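Side-chain contacts in 5-oxoprolinase subunit A (Thermus thermophilus, PDB 2DFA), which probably catalyses the ATP-dependent cleavage of 5-oxoproline to L-glutamate, acting in a complex with its partner subunits PxpB and PxpC: residues 89-94 against 130-135; 112-117 against 122-127; 139-144 against 151-156; 145-150 against 173-178; 197-202 against 218-223. One frame throughout, in Å; residues are numbered along the deposited sequence.

Contact 1: residues 89-94 against 130-135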
# COMPACT_ATOMS: atom_id res chain seq x y z
N TYR A 89 16.63 2.18 1.56
CA TYR A 89 15.60 1.54 2.36
C TYR A 89 15.52 0.05 2.04
O TYR A 89 15.49 -0.79 2.94
CB TYR A 89 14.24 2.21 2.08
CG TYR A 89 13.09 1.69 2.90
CD1 TYR A 89 12.49 0.46 2.60
CD2 TYR A 89 12.60 2.42 3.98
CE1 TYR A 89 11.42 -0.03 3.36
CE2 TYR A 89 11.54 1.94 4.75
CZ TYR A 89 10.96 0.72 4.44
OH TYR A 89 9.92 0.24 5.21
N GLN A 90 15.46 -0.26 0.75
CA GLN A 90 15.34 -1.64 0.31
C GLN A 90 16.57 -2.49 0.61
O GLN A 90 16.45 -3.62 1.09
CB GLN A 90 15.03 -1.67 -1.18
CG GLN A 90 13.62 -1.14 -1.49
CD GLN A 90 13.30 -1.11 -2.97
OE1 GLN A 90 12.96 -2.13 -3.56
NE2 GLN A 90 13.42 0.07 -3.57
N ILE A 91 17.75 -1.96 0.32
CA ILE A 91 18.98 -2.69 0.59
C ILE A 91 19.06 -2.99 2.08
O ILE A 91 19.41 -4.09 2.49
CB ILE A 91 20.23 -1.87 0.18
CG1 ILE A 91 20.31 -1.81 -1.34
CG2 ILE A 91 21.49 -2.50 0.78
CD1 ILE A 91 21.43 -0.89 -1.84
N GLY A 92 18.73 -1.99 2.90
CA GLY A 92 18.77 -2.18 4.34
C GLY A 92 17.82 -3.25 4.84
O GLY A 92 18.20 -4.10 5.66
N ALA A 93 16.59 -3.23 4.34
CA ALA A 93 15.59 -4.21 4.75
C ALA A 93 16.07 -5.63 4.47
O ALA A 93 15.99 -6.50 5.33
CB ALA A 93 14.26 -3.95 4.05
N LEU A 94 16.57 -5.87 3.25
CA LEU A 94 17.05 -7.19 2.89
C LEU A 94 18.25 -7.59 3.74
O LEU A 94 18.34 -8.74 4.20
CB LEU A 94 17.43 -7.24 1.40
CG LEU A 94 18.07 -8.56 0.94
CD1 LEU A 94 17.11 -9.72 1.17
CD2 LEU A 94 18.44 -8.46 -0.53
N LEU A 130 25.22 5.87 -5.61
CA LEU A 130 25.54 6.50 -4.34
C LEU A 130 24.85 5.82 -3.15
O LEU A 130 25.43 5.73 -2.07
CB LEU A 130 25.20 7.99 -4.37
CG LEU A 130 26.10 8.78 -5.34
CD1 LEU A 130 25.77 10.27 -5.25
CD2 LEU A 130 27.57 8.53 -4.99
N ALA A 131 23.63 5.35 -3.35
CA ALA A 131 22.91 4.65 -2.28
C ALA A 131 23.69 3.40 -1.91
O ALA A 131 23.92 3.12 -0.73
CB ALA A 131 21.49 4.27 -2.73
N VAL A 132 24.07 2.63 -2.92
CA VAL A 132 24.83 1.40 -2.70
C VAL A 132 26.17 1.72 -2.02
O VAL A 132 26.57 1.04 -1.08
CB VAL A 132 25.12 0.67 -4.02
CG1 VAL A 132 26.10 -0.49 -3.79
CG2 VAL A 132 23.82 0.14 -4.61
N LYS A 133 26.84 2.76 -2.51
CA LYS A 133 28.14 3.14 -1.95
C LYS A 133 28.02 3.60 -0.50
O LYS A 133 28.87 3.28 0.33
CB LYS A 133 28.77 4.26 -2.79
CG LYS A 133 30.19 4.62 -2.35
CD LYS A 133 30.78 5.77 -3.16
CE LYS A 133 32.26 5.96 -2.84
NZ LYS A 133 32.86 7.02 -3.70
N ALA A 134 26.96 4.36 -0.20
CA ALA A 134 26.74 4.86 1.15
C ALA A 134 26.48 3.73 2.14
O ALA A 134 26.83 3.84 3.31
CB ALA A 134 25.55 5.84 1.15
N PHE A 135 25.87 2.64 1.66
CA PHE A 135 25.57 1.49 2.52
C PHE A 135 26.81 0.63 2.76
O PHE A 135 27.07 0.22 3.89
CB PHE A 135 24.48 0.63 1.88
CG PHE A 135 24.04 -0.52 2.75
CD1 PHE A 135 23.20 -0.29 3.85
CD2 PHE A 135 24.46 -1.82 2.49
CE1 PHE A 135 22.80 -1.35 4.66
CE2 PHE A 135 24.06 -2.87 3.30
CZ PHE A 135 23.23 -2.64 4.39
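Ile91 puts its CG2 methyl over one face of the Phe135 ring, 3.6 Å from the ring centroid and only 17° off the ring normal, a clear CH-pi contact. The methyl sits off-centre, and its closest ring atom is CD2, at 3.5 Å from Ile91 CG2. The two side chains slide past each other in opposite directions. The other branch of the isoleucine goes to Val132, where Ile91 CD1 meets Val132 CG2 at 3.8 Å with the chains crossing at about a right angle. This division follows from the first torsion of Ile91 (chi1 -71°), which sets CG2 anti to the backbone N and leaves CG1 beside it. Further along the ring, Phe135 CE1 comes to 4.1 Å from Gly92 CA, an oblique touch on bare helix backbone. Behind these contacts stand helices 80-100 and 122-135, whose local axes approach to 10.3 Å at a crossing angle of -41°. Ile91 is backed by Leu105 and Ala61, while Phe135 also packs on Ala96 of the second subunit. Putting an alanine at Phe135 would probably leave Ile91 CG2 without its aromatic face and open a gap beside Gly92. Between the two segments the chemistry is wholly apolar, so cohesion here depends on close fit and dispersion rather than on directed bonds.

Contact 2: residues 112-117 against 122-127; sequences GALYLK and RETARA
Two helices that follow each other almost without a break, 112-120 and 122-135, meet across the turn between them, where Lys117 of the first lies against Thr124 of the second. The aliphatic part of the lysine does the touching: Lys117 CE approaches Thr124 OG1 to 3.2 Å and Lys117 CD is 3.4 Å from the same oxygen. These are carbon-to-oxygen contacts, and the side chains cross at about a right angle. The polar partner of Thr124 OG1 is Asp121 OD2, to which it is hydrogen-bonded in the turn itself. Lys117 runs straight as far as CE and then bends (chi4 62°), carrying NZ to a salt bridge with Glu75 OE2. The same turn brings the start of helix 122-135 back beside helix 112-120, with nearest CA atoms, those of Lys117 and Thr124, 6.8 Å apart. A glycine in place of Lys117 would probably strip the aliphatic cover from Thr124 OG1 and leave Glu75 without its ammonium partner. The methyl of Thr124, with CG2 anti to the backbone N (OG1 has chi1 -67°), reaches Leu114 CD1 at 3.9 Å while staying near the lysine chain. Phe65 packs on both Leu114 and Lys117, and on the far helix Ala125 rests against Tyr149 of helix 148-155.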
# COMPACT_ATOMS: atom_id res chain seq x y z
N GLY A 112 13.36 -4.29 -12.93
CA GLY A 112 12.47 -3.74 -13.94
C GLY A 112 12.68 -2.33 -14.46
O GLY A 112 13.76 -1.99 -14.94
N ALA A 113 11.63 -1.51 -14.36
CA ALA A 113 11.68 -0.14 -14.86
C ALA A 113 12.77 0.71 -14.24
O ALA A 113 13.28 1.63 -14.90
CB ALA A 113 10.32 0.53 -14.69
N LEU A 114 13.14 0.44 -12.99
CA LEU A 114 14.20 1.21 -12.35
C LEU A 114 15.51 0.90 -13.08
O LEU A 114 16.31 1.79 -13.35
CB LEU A 114 14.34 0.82 -10.87
CG LEU A 114 15.45 1.52 -10.05
CD1 LEU A 114 15.32 3.04 -10.16
CD2 LEU A 114 15.37 1.07 -8.60
N TYR A 115 15.71 -0.38 -13.39
CA TYR A 115 16.90 -0.83 -14.11
C TYR A 115 16.96 -0.09 -15.45
O TYR A 115 17.98 0.50 -15.80
CB TYR A 115 16.81 -2.34 -14.33
CG TYR A 115 18.07 -2.99 -14.87
CD1 TYR A 115 19.21 -3.11 -14.08
CD2 TYR A 115 18.11 -3.52 -16.17
CE1 TYR A 115 20.37 -3.73 -14.57
CE2 TYR A 115 19.26 -4.14 -16.66
CZ TYR A 115 20.38 -4.24 -15.86
OH TYR A 115 21.51 -4.87 -16.34
N LEU A 116 15.85 -0.13 -16.19
CA LEU A 116 15.78 0.53 -17.49
C LEU A 116 15.98 2.04 -17.39
O LEU A 116 16.67 2.64 -18.22
CB LEU A 116 14.44 0.22 -18.17
CG LEU A 116 14.20 -1.26 -18.51
CD1 LEU A 116 12.84 -1.41 -19.20
CD2 LEU A 116 15.32 -1.77 -19.41
N LYS A 117 15.39 2.67 -16.37
CA LYS A 117 15.54 4.12 -16.21
C LYS A 117 17.02 4.43 -15.96
O LYS A 117 17.55 5.42 -16.47
CB LYS A 117 14.69 4.61 -15.03
CG LYS A 117 14.62 6.13 -14.90
CD LYS A 117 13.78 6.53 -13.69
CE LYS A 117 13.64 8.05 -13.55
NZ LYS A 117 12.95 8.66 -14.72
N ARG A 122 21.27 9.30 -16.43
CA ARG A 122 22.43 9.49 -15.56
C ARG A 122 22.13 9.84 -14.11
O ARG A 122 22.80 9.34 -13.21
CB ARG A 122 23.37 10.56 -16.14
CG ARG A 122 24.20 10.09 -17.33
CD ARG A 122 25.19 11.16 -17.76
NE ARG A 122 25.93 10.78 -18.97
CZ ARG A 122 26.93 9.90 -19.00
NH1 ARG A 122 27.34 9.31 -17.88
NH2 ARG A 122 27.52 9.63 -20.15
N GLU A 123 21.15 10.70 -13.87
CA GLU A 123 20.81 11.07 -12.49
C GLU A 123 20.28 9.88 -11.70
O GLU A 123 20.58 9.73 -10.51
CB GLU A 123 19.80 12.22 -12.46
CG GLU A 123 20.42 13.57 -12.79
CD GLU A 123 21.53 13.93 -11.83
OE1 GLU A 123 21.23 14.22 -10.65
OE2 GLU A 123 22.72 13.91 -12.24
N THR A 124 19.47 9.05 -12.34
CA THR A 124 18.92 7.88 -11.67
C THR A 124 20.05 6.90 -11.41
O THR A 124 20.16 6.35 -10.32
CB THR A 124 17.87 7.18 -12.55
OG1 THR A 124 16.72 8.02 -12.68
CG2 THR A 124 17.45 5.86 -11.92
N ALA A 125 20.88 6.68 -12.42
CA ALA A 125 22.02 5.76 -12.29
C ALA A 125 22.93 6.20 -11.15
O ALA A 125 23.37 5.39 -10.34
CB ALA A 125 22.80 5.73 -13.60
N ARG A 126 23.22 7.50 -11.09
CA ARG A 126 24.08 8.04 -10.04
C ARG A 126 23.46 7.85 -8.66
O ARG A 126 24.16 7.49 -7.71
CB ARG A 126 24.34 9.53 -10.29
CG ARG A 126 25.04 10.24 -9.14
CD ARG A 126 25.31 11.71 -9.45
NE ARG A 126 25.79 12.45 -8.28
CZ ARG A 126 25.01 12.94 -7.32
NH1 ARG A 126 23.69 12.79 -7.38
NH2 ARG A 126 25.55 13.58 -6.29
N ALA A 127 22.15 8.09 -8.54
CA ALA A 127 21.46 7.94 -7.27
C ALA A 127 21.55 6.50 -6.75
O ALA A 127 21.76 6.28 -5.57
CB ALA A 127 19.99 8.35 -7.40

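Contact 3: residues 139-144 against 151-156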
# COMPACT_ATOMS: atom_id res chain seq x y z
N LEU A 139 30.30 -3.10 -1.94
CA LEU A 139 29.24 -3.81 -2.66
C LEU A 139 29.33 -3.69 -4.18
O LEU A 139 29.36 -2.59 -4.73
CB LEU A 139 27.87 -3.30 -2.22
CG LEU A 139 27.18 -3.93 -1.02
CD1 LEU A 139 25.94 -3.11 -0.67
CD2 LEU A 139 26.79 -5.38 -1.34
N PRO A 140 29.37 -4.83 -4.89
CA PRO A 140 29.45 -4.75 -6.35
C PRO A 140 28.06 -4.44 -6.91
O PRO A 140 27.05 -4.88 -6.37
CB PRO A 140 29.94 -6.14 -6.75
CG PRO A 140 29.35 -7.01 -5.69
CD PRO A 140 29.56 -6.22 -4.43
N LEU A 141 28.02 -3.68 -7.99
CA LEU A 141 26.77 -3.33 -8.63
C LEU A 141 26.73 -4.01 -9.98
O LEU A 141 27.67 -3.90 -10.77
CB LEU A 141 26.67 -1.80 -8.80
CG LEU A 141 25.37 -1.21 -9.37
CD1 LEU A 141 24.18 -1.64 -8.51
CD2 LEU A 141 25.49 0.31 -9.40
N VAL A 142 25.66 -4.75 -10.24
CA VAL A 142 25.48 -5.45 -11.51
C VAL A 142 24.91 -4.44 -12.50
O VAL A 142 23.90 -3.78 -12.23
CB VAL A 142 24.50 -6.64 -11.35
CG1 VAL A 142 24.23 -7.30 -12.70
CG2 VAL A 142 25.09 -7.65 -10.38
N VAL A 143 25.56 -4.32 -13.66
CA VAL A 143 25.11 -3.36 -14.66
C VAL A 143 25.11 -3.91 -16.07
O VAL A 143 25.64 -4.99 -16.34
CB VAL A 143 26.02 -2.10 -14.67
CG1 VAL A 143 26.25 -1.61 -13.26
CG2 VAL A 143 27.34 -2.43 -15.34
N LEU A 144 24.49 -3.16 -16.98
CA LEU A 144 24.45 -3.52 -18.39
C LEU A 144 25.65 -2.82 -19.01
O LEU A 144 25.77 -1.60 -18.92
CB LEU A 144 23.16 -3.03 -19.05
CG LEU A 144 22.12 -4.09 -19.39
CD1 LEU A 144 20.97 -3.45 -20.17
CD2 LEU A 144 22.77 -5.19 -20.23
N GLU A 151 28.69 3.61 -16.55
CA GLU A 151 29.50 4.81 -16.40
C GLU A 151 29.39 5.47 -15.04
O GLU A 151 30.41 5.74 -14.38
CB GLU A 151 29.13 5.84 -17.47
CG GLU A 151 29.55 5.48 -18.88
CD GLU A 151 29.17 6.56 -19.88
OE1 GLU A 151 29.45 7.75 -19.61
OE2 GLU A 151 28.60 6.22 -20.93
N GLU A 152 28.17 5.74 -14.60
CA GLU A 152 27.97 6.39 -13.31
C GLU A 152 28.43 5.51 -12.16
O GLU A 152 28.95 6.00 -11.16
CB GLU A 152 26.50 6.78 -13.13
CG GLU A 152 26.02 7.84 -14.11
CD GLU A 152 26.88 9.10 -14.09
OE1 GLU A 152 27.26 9.54 -12.99
OE2 GLU A 152 27.16 9.65 -15.17
N ALA A 153 28.24 4.20 -12.30
CA ALA A 153 28.67 3.27 -11.28
C ALA A 153 30.18 3.36 -11.12
O ALA A 153 30.70 3.37 -10.00
CB ALA A 153 28.26 1.85 -11.65
N ARG A 154 30.90 3.44 -12.23
CA ARG A 154 32.36 3.54 -12.19
C ARG A 154 32.78 4.90 -11.65
O ARG A 154 33.72 4.99 -10.85
CB ARG A 154 32.96 3.31 -13.58
CG ARG A 154 32.80 1.88 -14.10
CD ARG A 154 33.43 1.72 -15.47
NE ARG A 154 33.31 0.36 -16.00
CZ ARG A 154 33.99 -0.69 -15.55
NH1 ARG A 154 34.84 -0.55 -14.54
NH2 ARG A 154 33.81 -1.88 -16.10
N LYS A 155 32.10 5.95 -12.08
CA LYS A 155 32.42 7.29 -11.61
C LYS A 155 32.22 7.39 -10.11
O LYS A 155 32.91 8.16 -9.43
CB LYS A 155 31.56 8.33 -12.34
CG LYS A 155 32.00 8.61 -13.78
CD LYS A 155 30.98 9.45 -14.56
CE LYS A 155 30.80 10.84 -13.98
NZ LYS A 155 29.75 11.60 -14.73
N ALA A 156 31.27 6.62 -9.58
CA ALA A 156 30.99 6.62 -8.14
C ALA A 156 32.06 5.89 -7.35
O ALA A 156 32.13 6.00 -6.13
CB ALA A 156 29.62 5.99 -7.87
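Leu141 and Val143, two residues apart on strand 141-143, both turn their side chains toward helix 148-155 and converge on a single methyl, Ala153 CB. From the helix side Ala153 points back at the strand, so its CB rests against both branched residues from the same side. Leu141 makes the nearer approach, with CD2 at 3.9 Å from Ala153 CB. Its CG stands anti to the backbone N (chi1 -176°), which projects the branch out from the strand; the other methyl, CD1, is left to pack against Tyr149. Val143 touches more loosely, CG1 lying 4.3 Å from Ala153 CB, while its second methyl rests on Glu150. Val142, between them, packs on Glu163 and His107. The small alanine lets the elements come close: the CA atoms of Leu141 and Ala153 are 7.4 Å apart. One turn of the helix is further tied by a salt bridge, Lys155 NZ reaching Glu152 OE2 at 3.3 Å on the syn side of the carboxylate, 19° out of its plane. The same oxygen takes a second salt bridge from Arg122 NH1, which links this helix to helix 122-135. Ala153 also packs on Val160 of the next strand, 160-164, which pairs in parallel with 141-143. Strand, helix and strand thus form a beta-alpha-beta crossover, the helix packed on the sheet with its alanine set against the branched residues of the strand.

Contact 4: residues 145-150 against 173-178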
# COMPACT_ATOMS: atom_id res chain seq x y z
N PRO A 145 26.55 -3.58 -19.63
CA PRO A 145 27.74 -2.97 -20.25
C PRO A 145 27.41 -1.98 -21.37
O PRO A 145 26.45 -2.16 -22.12
CB PRO A 145 28.52 -4.19 -20.75
CG PRO A 145 27.43 -5.18 -21.06
CD PRO A 145 26.51 -5.03 -19.88
N GLY A 146 28.22 -0.93 -21.46
CA GLY A 146 28.04 0.08 -22.49
C GLY A 146 26.94 1.10 -22.24
O GLY A 146 26.55 1.82 -23.15
N THR A 147 26.45 1.18 -21.01
CA THR A 147 25.38 2.12 -20.67
C THR A 147 25.87 3.24 -19.75
O THR A 147 26.94 3.14 -19.15
CB THR A 147 24.21 1.40 -19.97
OG1 THR A 147 24.65 0.87 -18.71
CG2 THR A 147 23.69 0.25 -20.82
N VAL A 148 25.07 4.30 -19.65
CA VAL A 148 25.42 5.42 -18.78
C VAL A 148 25.36 4.91 -17.35
O VAL A 148 25.92 5.49 -16.42
CB VAL A 148 24.42 6.60 -18.94
CG1 VAL A 148 24.47 7.13 -20.37
CG2 VAL A 148 23.01 6.16 -18.58
N TYR A 149 24.67 3.79 -17.18
CA TYR A 149 24.53 3.15 -15.88
C TYR A 149 25.90 2.59 -15.45
O TYR A 149 26.33 2.77 -14.31
CB TYR A 149 23.47 2.05 -15.98
CG TYR A 149 23.25 1.24 -14.73
CD1 TYR A 149 23.35 1.82 -13.47
CD2 TYR A 149 22.95 -0.12 -14.81
CE1 TYR A 149 23.16 1.07 -12.32
CE2 TYR A 149 22.75 -0.88 -13.66
CZ TYR A 149 22.85 -0.27 -12.42
OH TYR A 149 22.68 -1.03 -11.29
N GLU A 150 26.58 1.91 -16.37
CA GLU A 150 27.90 1.38 -16.06
C GLU A 150 28.83 2.55 -15.76
O GLU A 150 29.64 2.51 -14.84
CB GLU A 150 28.46 0.59 -17.24
CG GLU A 150 29.75 -0.15 -16.91
CD GLU A 150 30.51 -0.63 -18.14
OE1 GLU A 150 29.87 -0.99 -19.14
OE2 GLU A 150 31.76 -0.65 -18.09
N SER A 173 25.09 -3.04 -32.47
CA SER A 173 25.47 -1.92 -31.61
C SER A 173 26.04 -2.41 -30.28
O SER A 173 26.75 -1.68 -29.60
CB SER A 173 24.26 -1.03 -31.35
OG SER A 173 23.26 -1.74 -30.66
N GLY A 174 25.72 -3.64 -29.91
CA GLY A 174 26.22 -4.18 -28.66
C GLY A 174 25.18 -4.10 -27.55
O GLY A 174 25.41 -4.57 -26.43
N GLN A 175 24.04 -3.51 -27.86
CA GLN A 175 22.96 -3.38 -26.89
C GLN A 175 21.88 -4.41 -27.20
O GLN A 175 21.88 -5.02 -28.27
CB GLN A 175 22.37 -1.96 -26.95
CG GLN A 175 21.93 -1.42 -25.60
CD GLN A 175 23.08 -1.36 -24.60
OE1 GLN A 175 23.02 -1.96 -23.53
NE2 GLN A 175 24.12 -0.62 -24.95
N LEU A 176 20.97 -4.61 -26.25
CA LEU A 176 19.90 -5.59 -26.41
C LEU A 176 18.88 -5.18 -27.45
O LEU A 176 18.55 -4.00 -27.58
CB LEU A 176 19.20 -5.83 -25.07
CG LEU A 176 20.09 -6.43 -23.98
CD1 LEU A 176 19.35 -6.43 -22.65
CD2 LEU A 176 20.49 -7.84 -24.38
N ALA A 177 18.37 -6.16 -28.20
CA ALA A 177 17.33 -5.87 -29.17
C ALA A 177 16.01 -5.54 -28.47
O ALA A 177 15.65 -6.11 -27.45
CB ALA A 177 17.17 -7.10 -30.04
N PRO A 178 15.31 -4.53 -29.03
CA PRO A 178 13.97 -4.17 -28.57
C PRO A 178 13.05 -5.38 -28.33
O PRO A 178 12.99 -6.33 -29.10
CB PRO A 178 13.36 -3.23 -29.61
CG PRO A 178 14.62 -2.47 -30.00
CD PRO A 178 15.73 -3.63 -30.08
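The flat group here is the carboxamide of Gln175, and nothing from 145-150 stacks closely on it; its neighbours gather round the amide heteroatoms instead. Pro145 O lies close to the amide plane, 3.7 Å from Gln175 OE1, two acceptors facing each other without a bond, while Gly146 O and the Thr147 methyl stand off the plane on its other side. Gln175 NE2 is 3.9 Å from Gly146 O, too long for a hydrogen bond. Thr147 CG2 meets Gln175 OE1 at 3.6 Å, the two side chains crossing at about a right angle. A bend at chi2 (59°) swings the glutamine end in toward the turn. That turn leads from strand 141-143 into helix 148-155, and Thr147 is the N-cap: its OG1 accepts from Glu150 N at 3.2 Å. Leu144 O is hydrogen-bonded to the same hydroxyl, which fixes the side-chain rotation and so presents CG2 to the glutamine. Glu150 secures the turn from the other end, its OE1 receiving Gly146 N at 2.8 Å with an N-H...O angle of 157°. Its OE2 is salt-bridged to Arg154. Gly146 has positive phi (79°), a shape that suits glycine, and the partner segment belongs to the long loop between strand 160-164 and helix 189-201.

Contact 5: residues 197-202 against 218-223; sequences LRMVLE and DTLCIH
Thr219 OG1 is held by two polar groups, Asp4 OD1 and Asn6 ND2, and this grip on strand 219-222 sits just before Leu220, the residue that meets Met199 and Val200 of helix 189-201. Leu220 points its side chain at the helix and divides its two methyls between the neighbours. Leu220 CD2 touches Met199 SD at 4.0 Å, the chains crossing at a slant, while Leu220 CD1 comes to 4.1 Å from Val200 CG2, this time at about a right angle. Val200 holds its CG1 anti to the backbone N (chi1 179°), so that CG2 is the methyl offered to the leucine. An extended chi2 (175°) carries the Met199 sulfur out to the strand; the bend at chi3 only turns the terminal methyl, CE. Around this trio Val3 packs on both Leu220 and Val200, Ala164 on Leu220, and Leu240 of helix 229-241 on Val200. Strand 219-222 runs in parallel between strands 2-9 and 160-164, and the helix lies over this part of the sheet. Asp218, just before the strand, takes a hydrogen bond from Leu162 N on OD2. Across the segments themselves the meeting is apolar and the atoms stand at ordinary van der Waals distances. The seam between helix and strand therefore rests on shape and hydrophobicity, while polar bonds fix the strand to its sheet neighbours.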
# COMPACT_ATOMS: atom_id res chain seq x y z
N LEU A 197 27.19 -20.57 -23.54
CA LEU A 197 28.55 -21.10 -23.69
C LEU A 197 29.43 -20.13 -24.49
O LEU A 197 30.56 -19.83 -24.14
CB LEU A 197 28.45 -22.43 -24.46
CG LEU A 197 28.53 -23.67 -23.56
CD1 LEU A 197 28.60 -24.96 -24.37
CD2 LEU A 197 29.76 -23.66 -22.65
N ARG A 198 28.87 -19.70 -25.64
CA ARG A 198 29.60 -18.79 -26.52
C ARG A 198 30.06 -17.53 -25.78
O ARG A 198 31.20 -17.10 -25.89
CB ARG A 198 28.66 -18.41 -27.67
CG ARG A 198 29.39 -17.68 -28.79
CD ARG A 198 29.89 -18.63 -29.89
NE ARG A 198 30.94 -18.00 -30.70
CZ ARG A 198 30.54 -17.06 -31.57
NH1 ARG A 198 29.26 -16.74 -31.65
NH2 ARG A 198 31.43 -16.46 -32.37
N MET A 199 29.11 -16.92 -25.05
CA MET A 199 29.45 -15.70 -24.32
C MET A 199 30.60 -15.93 -23.33
O MET A 199 31.47 -15.09 -23.14
CB MET A 199 28.20 -15.24 -23.55
CG MET A 199 26.99 -14.95 -24.44
SD MET A 199 25.54 -14.54 -23.47
CE MET A 199 24.88 -13.25 -24.53
N VAL A 200 30.55 -17.09 -22.65
CA VAL A 200 31.61 -17.39 -21.69
C VAL A 200 32.92 -17.76 -22.39
O VAL A 200 33.97 -17.16 -22.18
CB VAL A 200 31.14 -18.55 -20.80
CG1 VAL A 200 32.24 -18.91 -19.80
CG2 VAL A 200 29.89 -18.15 -20.04
N LEU A 201 32.85 -18.82 -23.23
CA LEU A 201 34.06 -19.36 -23.85
C LEU A 201 34.70 -18.39 -24.87
O LEU A 201 35.92 -18.37 -25.04
CB LEU A 201 33.70 -20.67 -24.57
CG LEU A 201 33.20 -21.78 -23.63
CD1 LEU A 201 32.88 -23.07 -24.39
CD2 LEU A 201 34.22 -22.17 -22.56
N GLU A 202 33.86 -17.62 -25.58
CA GLU A 202 34.41 -16.81 -26.67
C GLU A 202 34.23 -15.30 -26.46
O GLU A 202 34.82 -14.47 -27.15
CB GLU A 202 33.74 -17.23 -27.98
CG GLU A 202 34.18 -18.62 -28.46
CD GLU A 202 33.42 -18.98 -29.72
OE1 GLU A 202 33.56 -18.29 -30.72
OE2 GLU A 202 32.70 -19.99 -29.69
N ASP A 218 30.30 -11.41 -16.79
CA ASP A 218 30.76 -11.75 -15.45
C ASP A 218 29.63 -12.59 -14.87
O ASP A 218 29.85 -13.51 -14.08
CB ASP A 218 30.98 -10.49 -14.60
CG ASP A 218 32.13 -9.64 -15.10
OD1 ASP A 218 33.14 -10.21 -15.56
OD2 ASP A 218 32.04 -8.39 -15.00
N THR A 219 28.41 -12.26 -15.28
CA THR A 219 27.24 -12.98 -14.82
C THR A 219 26.22 -13.10 -15.95
O THR A 219 26.13 -12.21 -16.80
CB THR A 219 26.58 -12.27 -13.59
OG1 THR A 219 25.47 -13.05 -13.13
CG2 THR A 219 26.10 -10.88 -13.98
N LEU A 220 25.49 -14.20 -15.96
CA LEU A 220 24.47 -14.45 -16.97
C LEU A 220 23.09 -14.42 -16.31
O LEU A 220 22.83 -15.17 -15.37
CB LEU A 220 24.68 -15.83 -17.60
CG LEU A 220 25.99 -16.06 -18.37
CD1 LEU A 220 26.07 -17.53 -18.80
CD2 LEU A 220 26.05 -15.14 -19.57
N CYS A 221 22.20 -13.56 -16.81
CA CYS A 221 20.86 -13.45 -16.25
C CYS A 221 19.89 -14.47 -16.84
O CYS A 221 19.85 -14.67 -18.05
CB CYS A 221 20.30 -12.05 -16.47
SG CYS A 221 18.59 -11.83 -15.88
N ILE A 222 19.10 -15.09 -15.97
CA ILE A 222 18.11 -16.07 -16.38
C ILE A 222 16.72 -15.58 -15.97
O ILE A 222 16.53 -15.13 -14.84
CB ILE A 222 18.35 -17.44 -15.71
CG1 ILE A 222 19.77 -17.92 -15.99
CG2 ILE A 222 17.33 -18.45 -16.22
CD1 ILE A 222 20.14 -17.96 -17.47
N HIS A 223 15.76 -15.66 -16.89
CA HIS A 223 14.39 -15.23 -16.62
C HIS A 223 13.86 -15.80 -15.30
O HIS A 223 13.27 -15.08 -14.49
CB HIS A 223 13.47 -15.65 -17.76
CG HIS A 223 13.21 -14.56 -18.76
ND1 HIS A 223 14.22 -13.82 -19.35
CD2 HIS A 223 12.05 -14.08 -19.27
CE1 HIS A 223 13.69 -12.94 -20.18
NE2 HIS A 223 12.38 -13.08 -20.15

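Overall arrangement
Contacts 1, 2, 3 and 5 are buried; contact 4 is partly open and polar, a glutamine resting near carbonyls beside a capped helix start. Contacts 3 and 5 each set a helix on the same parallel sheet and are apolar, whereas contacts 1 and 2 join helix to helix through the two ends of helix 122-135. Contact 1 alone uses an aromatic face and lies at the subunit interface. Contact 2 packs a lysine's aliphatic chain on a threonine, its charges being paired outside the two segments, and Arg122 ties it to contact 3 through Glu151 and Glu152. Contacts 3 and 4 share helix 148-155, with Tyr149 packing against Leu141 and Val143. Contacts 1 and 5 lie on opposite sides of the chain's centre, their centres about 27 Å apart.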